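Local coordinates for protein putative sugar isomerase (Parabacteroides distasonis, PDB 3LMZ) that is of unproven activity but probably interconverts sugars as an isomerase with a xylose isomerase-like TIM barrel, at residues I49-I63 with R93-L105. Residues are numbered along the deposited sequence; the frame is centred on the assembly and turned at random.
Sequences IKDFHLPLNSTDEQI and RAFDYAKRVGVKL
Y97 reaches out from its helix into the 49-63 loop, and its OH donates a 2.7 Å hydrogen bond to L54 O in the carbonyl plane. A water donates to both that hydroxyl and I49 O. L56 CG sits over the middle of the Y97 ring, 3.7 Å from its centroid, a CH-pi contact; V101 CG2 lies against the opposite face. One turn on, a bend at chi3 (66°) turns the R100 guanidinium toward S58 and D60, and R100 NH1 and NH2 both grip S58 O end-on, at 2.9 and 2.8 Å. R100 NH2 also makes a salt bridge with D60 OD1 at 2.8 Å, the carboxylate tilted 30° from the guanidinium plane. One water each links R100 NE to D60 OD1 and R100 NH1 to L56 O, while I63 CD1 covers one guanidinium face. V101 CG1 then meets I49 CD1 tip to tip at 3.6 Å, and V101 CG2 touches L54 CD2, before G102 ends the helix in a Schellman motif. The contact joins helix 88-101 to the end of strand 46-49, the loop after it and the first turn of helix 60-72, on the outer layer of the TIM barrel, with Y97 also resting on V80 of strand 76-85.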
loop_
_atom_site.group_PDB
_atom_site.type_symbol
_atom_site.label_atom_id
_atom_site.label_comp_id
_atom_site.label_asym_id
_atom_site.label_seq_id
_atom_site.Cartn_x
_atom_site.Cartn_y
_atom_site.Cartn_z
ATOM N N ILE A 49 5.444 10.704 19.352
ATOM C CA ILE A 49 6.176 11.957 19.254
ATOM C C ILE A 49 7.654 11.764 19.575
ATOM O O ILE A 49 7.979 11.368 20.720
ATOM C CB ILE A 49 5.581 12.996 20.263
ATOM C CG1 ILE A 49 4.067 13.196 20.036
ATOM C CG2 ILE A 49 6.366 14.346 20.181
ATOM C CD1 ILE A 49 3.398 14.029 21.169
ATOM N N LYS A 50 8.531 12.200 18.648
ATOM C CA LYS A 50 9.973 12.156 18.791
ATOM C C LYS A 50 10.567 13.539 19.032
ATOM O O LYS A 50 9.994 14.538 18.624
ATOM C CB LYS A 50 10.624 11.487 17.578
ATOM C CG LYS A 50 10.559 9.972 17.559
ATOM C CD LYS A 50 11.309 9.254 18.604
ATOM C CE LYS A 50 12.808 9.410 18.494
ATOM N NZ LYS A 50 13.521 8.552 19.451
ATOM N N ASP A 51 11.695 13.532 19.736
ATOM C CA ASP A 51 12.381 14.755 20.096
ATOM C C ASP A 51 12.798 15.619 18.907
ATOM O O ASP A 51 12.834 16.844 19.005
ATOM C CB ASP A 51 13.572 14.478 21.024
ATOM C CG ASP A 51 14.655 13.530 20.421
ATOM O OD1 ASP A 51 14.473 12.995 19.320
ATOM O OD2 ASP A 51 15.672 13.324 21.133
ATOM N N PHE A 52 13.075 14.992 17.749
ATOM C CA PHE A 52 13.403 15.768 16.532
ATOM C C PHE A 52 12.231 16.521 15.899
ATOM O O PHE A 52 12.407 17.388 15.017
ATOM C CB PHE A 52 14.172 14.883 15.521
ATOM C CG PHE A 52 13.537 13.552 15.243
ATOM C CD1 PHE A 52 12.427 13.468 14.428
ATOM C CD2 PHE A 52 14.159 12.358 15.653
ATOM C CE1 PHE A 52 11.871 12.252 14.142
ATOM C CE2 PHE A 52 13.578 11.181 15.348
ATOM C CZ PHE A 52 12.470 11.116 14.585
ATOM N N HIS A 53 11.027 16.199 16.345
ATOM C CA HIS A 53 9.830 16.963 16.040
ATOM C C HIS A 53 9.349 17.891 17.191
ATOM O O HIS A 53 8.871 19.016 16.930
ATOM C CB HIS A 53 8.705 16.030 15.604
ATOM C CG HIS A 53 8.946 15.372 14.307
ATOM N ND1 HIS A 53 8.412 14.143 13.993
ATOM C CD2 HIS A 53 9.696 15.754 13.244
ATOM C CE1 HIS A 53 8.792 13.809 12.763
ATOM N NE2 HIS A 53 9.577 14.764 12.287
ATOM N N LEU A 54 9.486 17.429 18.439
ATOM C CA LEU A 54 9.084 18.238 19.581
ATOM C C LEU A 54 10.149 18.054 20.672
ATOM O O LEU A 54 10.051 17.132 21.512
ATOM C CB LEU A 54 7.721 17.839 20.101
ATOM C CG LEU A 54 7.117 18.715 21.212
ATOM C CD1 LEU A 54 6.879 20.143 20.706
ATOM C CD2 LEU A 54 5.825 18.102 21.779
ATOM N N PRO A 55 11.156 18.912 20.662
ATOM C CA PRO A 55 12.227 18.780 21.655
ATOM C C PRO A 55 11.731 18.852 23.087
ATOM O O PRO A 55 10.744 19.559 23.372
ATOM C CB PRO A 55 13.162 19.930 21.330
ATOM C CG PRO A 55 12.907 20.170 19.868
ATOM C CD PRO A 55 11.454 19.970 19.694
ATOM N N LEU A 56 12.462 18.171 23.978
ATOM C CA LEU A 56 12.060 18.059 25.363
ATOM C C LEU A 56 11.981 19.422 26.084
ATOM O O LEU A 56 11.207 19.566 27.008
ATOM C CB LEU A 56 12.924 17.063 26.123
ATOM C CG LEU A 56 12.450 15.614 26.036
ATOM C CD1 LEU A 56 12.552 15.075 24.592
ATOM C CD2 LEU A 56 13.222 14.763 27.092
ATOM N N ASN A 57 12.730 20.411 25.653
ATOM C CA ASN A 57 12.681 21.707 26.305
ATOM C C ASN A 57 11.782 22.694 25.574
ATOM O O ASN A 57 11.906 23.890 25.776
ATOM C CB ASN A 57 14.108 22.235 26.513
ATOM C CG ASN A 57 14.835 21.427 27.563
ATOM O OD1 ASN A 57 14.319 21.238 28.664
ATOM N ND2 ASN A 57 15.990 20.881 27.204
ATOM N N SER A 58 10.895 22.198 24.705
ATOM C CA SER A 58 9.958 23.070 24.034
ATOM C C SER A 58 9.152 23.867 25.053
ATOM O O SER A 58 8.844 23.358 26.162
ATOM C CB SER A 58 9.040 22.295 23.065
ATOM O OG SER A 58 9.772 21.683 22.037
ATOM N N THR A 59 8.838 25.113 24.726
ATOM C CA THR A 59 8.051 25.941 25.620
ATOM C C THR A 59 6.594 25.532 25.636
ATOM O O THR A 59 6.104 24.821 24.716
ATOM C CB THR A 59 8.124 27.457 25.203
ATOM O OG1 THR A 59 7.426 27.586 23.958
ATOM C CG2 THR A 59 9.547 27.973 25.081
ATOM N N ASP A 60 5.855 26.052 26.596
ATOM C CA ASP A 60 4.405 25.766 26.645
ATOM C C ASP A 60 3.745 26.192 25.333
ATOM O O ASP A 60 2.895 25.478 24.774
ATOM C CB ASP A 60 3.713 26.446 27.809
ATOM C CG ASP A 60 4.091 25.885 29.153
ATOM O OD1 ASP A 60 4.811 24.898 29.226
ATOM O OD2 ASP A 60 3.606 26.445 30.153
ATOM N N GLU A 61 4.133 27.367 24.833
ATOM C CA GLU A 61 3.568 27.892 23.583
ATOM C C GLU A 61 3.934 26.984 22.415
ATOM O O GLU A 61 3.087 26.666 21.551
ATOM C CB GLU A 61 4.035 29.346 23.345
ATOM C CG GLU A 61 3.459 29.912 22.081
ATOM C CD GLU A 61 3.636 31.402 21.955
ATOM O OE1 GLU A 61 3.239 32.129 22.871
ATOM O OE2 GLU A 61 4.149 31.867 20.885
ATOM N N GLN A 62 5.198 26.537 22.352
ATOM C CA GLN A 62 5.591 25.575 21.310
ATOM C C GLN A 62 4.808 24.260 21.358
ATOM O O GLN A 62 4.482 23.709 20.323
ATOM C CB GLN A 62 7.094 25.316 21.355
ATOM C CG GLN A 62 7.936 26.492 20.856
ATOM C CD GLN A 62 9.434 26.184 21.014
ATOM O OE1 GLN A 62 9.871 25.653 22.045
ATOM N NE2 GLN A 62 10.219 26.589 20.030
ATOM N N ILE A 63 4.536 23.777 22.570
ATOM C CA ILE A 63 3.700 22.570 22.743
ATOM C C ILE A 63 2.286 22.786 22.244
ATOM O O ILE A 63 1.752 21.953 21.514
ATOM C CB ILE A 63 3.768 22.025 24.201
ATOM C CG1 ILE A 63 5.210 21.570 24.458
ATOM C CG2 ILE A 63 2.794 20.896 24.427
ATOM C CD1 ILE A 63 5.485 21.271 25.908
ATOM N N ARG A 93 13.244 14.172 33.618
ATOM C CA ARG A 93 12.929 15.057 32.500
ATOM C C ARG A 93 11.895 14.457 31.533
ATOM O O ARG A 93 10.990 15.175 31.042
ATOM C CB ARG A 93 14.180 15.494 31.769
ATOM C CG ARG A 93 14.956 16.470 32.614
ATOM C CD ARG A 93 16.219 16.896 32.000
ATOM N NE ARG A 93 16.877 17.867 32.861
ATOM C CZ ARG A 93 18.047 18.428 32.591
ATOM N NH1 ARG A 93 18.689 18.117 31.469
ATOM N NH2 ARG A 93 18.574 19.301 33.451
ATOM N N ALA A 94 11.989 13.142 31.288
ATOM C CA ALA A 94 11.046 12.491 30.355
ATOM C C ALA A 94 9.607 12.452 30.887
ATOM O O ALA A 94 8.683 12.666 30.149
ATOM C CB ALA A 94 11.543 11.071 30.035
ATOM N N PHE A 95 9.459 12.185 32.187
ATOM C CA PHE A 95 8.129 12.119 32.779
ATOM C C PHE A 95 7.544 13.541 32.797
ATOM O O PHE A 95 6.364 13.710 32.510
ATOM C CB PHE A 95 8.173 11.441 34.164
ATOM C CG PHE A 95 8.050 9.969 34.112
ATOM C CD1 PHE A 95 9.136 9.204 33.776
ATOM C CD2 PHE A 95 6.848 9.340 34.338
ATOM C CE1 PHE A 95 9.025 7.822 33.723
ATOM C CE2 PHE A 95 6.719 7.967 34.298
ATOM C CZ PHE A 95 7.830 7.199 33.963
ATOM N N ASP A 96 8.337 14.536 33.160
ATOM C CA ASP A 96 7.784 15.891 33.186
ATOM C C ASP A 96 7.377 16.334 31.760
ATOM O O ASP A 96 6.286 16.870 31.539
ATOM C CB ASP A 96 8.769 16.864 33.836
ATOM C CG ASP A 96 8.262 18.278 33.834
ATOM O OD1 ASP A 96 7.146 18.534 34.316
ATOM O OD2 ASP A 96 8.995 19.135 33.308
ATOM N N TYR A 97 8.214 16.011 30.778
ATOM C CA TYR A 97 7.888 16.298 29.373
ATOM C C TYR A 97 6.579 15.619 28.949
ATOM O O TYR A 97 5.661 16.267 28.429
ATOM C CB TYR A 97 9.055 15.830 28.545
ATOM C CG TYR A 97 8.832 15.714 27.034
ATOM C CD1 TYR A 97 8.774 16.837 26.218
ATOM C CD2 TYR A 97 8.906 14.466 26.423
ATOM C CE1 TYR A 97 8.702 16.709 24.822
ATOM C CE2 TYR A 97 8.823 14.307 25.021
ATOM C CZ TYR A 97 8.745 15.405 24.228
ATOM O OH TYR A 97 8.763 15.212 22.861
ATOM N N ALA A 98 6.419 14.324 29.280
ATOM C CA ALA A 98 5.159 13.675 28.954
ATOM C C ALA A 98 3.933 14.415 29.535
ATOM O O ALA A 98 2.923 14.586 28.905
ATOM C CB ALA A 98 5.163 12.246 29.368
ATOM N N LYS A 99 4.085 14.836 30.783
ATOM C CA LYS A 99 2.976 15.530 31.438
ATOM C C LYS A 99 2.681 16.846 30.737
ATOM O O LYS A 99 1.516 17.216 30.526
ATOM C CB LYS A 99 3.318 15.774 32.922
ATOM C CG LYS A 99 2.233 16.501 33.716
ATOM C CD LYS A 99 2.479 16.473 35.221
ATOM C CE LYS A 99 1.378 17.197 35.985
ATOM N NZ LYS A 99 1.609 17.150 37.456
ATOM N N ARG A 100 3.747 17.571 30.400
ATOM C CA ARG A 100 3.594 18.867 29.719
ATOM C C ARG A 100 2.944 18.721 28.324
ATOM O O ARG A 100 2.234 19.583 27.868
ATOM C CB ARG A 100 4.938 19.556 29.575
ATOM C CG ARG A 100 5.524 20.035 30.907
ATOM C CD ARG A 100 6.885 20.744 30.809
ATOM N NE ARG A 100 6.760 21.992 30.088
ATOM C CZ ARG A 100 7.381 22.311 28.940
ATOM N NH1 ARG A 100 8.311 21.507 28.390
ATOM N NH2 ARG A 100 7.090 23.477 28.390
ATOM N N VAL A 101 3.238 17.611 27.655
ATOM C CA VAL A 101 2.767 17.329 26.285
ATOM C C VAL A 101 1.350 16.747 26.371
ATOM O O VAL A 101 0.645 16.716 25.378
ATOM C CB VAL A 101 3.758 16.366 25.540
ATOM C CG1 VAL A 101 3.239 15.918 24.183
ATOM C CG2 VAL A 101 5.080 17.100 25.317
ATOM N N GLY A 102 0.909 16.293 27.553
ATOM C CA GLY A 102 -0.454 15.794 27.757
ATOM C C GLY A 102 -0.682 14.354 27.352
ATOM O O GLY A 102 -1.793 13.992 26.992
ATOM N N VAL A 103 0.371 13.520 27.327
ATOM C CA VAL A 103 0.227 12.081 27.083
ATOM C C VAL A 103 0.361 11.281 28.396
ATOM O O VAL A 103 0.817 11.819 29.423
ATOM C CB VAL A 103 1.216 11.554 26.038
ATOM C CG1 VAL A 103 0.983 12.274 24.704
ATOM C CG2 VAL A 103 2.643 11.666 26.517
ATOM N N LYS A 104 -0.102 10.028 28.367
ATOM C CA LYS A 104 -0.036 9.146 29.534
ATOM C C LYS A 104 0.737 7.872 29.232
ATOM O O LYS A 104 0.654 6.909 30.021
ATOM C CB LYS A 104 -1.430 8.853 30.069
ATOM C CG LYS A 104 -2.091 10.158 30.442
ATOM C CD LYS A 104 -3.217 10.035 31.386
ATOM C CE LYS A 104 -3.787 11.472 31.655
ATOM N NZ LYS A 104 -3.613 12.456 30.485
ATOM N N LEU A 105 1.428 7.864 28.086
ATOM C CA LEU A 105 2.226 6.704 27.639
ATOM C C LEU A 105 3.576 7.240 27.154
ATOM O O LEU A 105 3.686 8.145 26.307
ATOM C CB LEU A 105 1.534 5.962 26.475
ATOM C CG LEU A 105 2.294 4.809 25.811
ATOM C CD1 LEU A 105 2.654 3.752 26.797
ATOM C CD2 LEU A 105 1.470 4.223 24.593
HETATM O O HOH W 1 9.768 12.581 22.369
HETATM O O HOH W 2 9.639 19.150 29.176
HETATM O O HOH W 3 5.149 23.737 31.784
#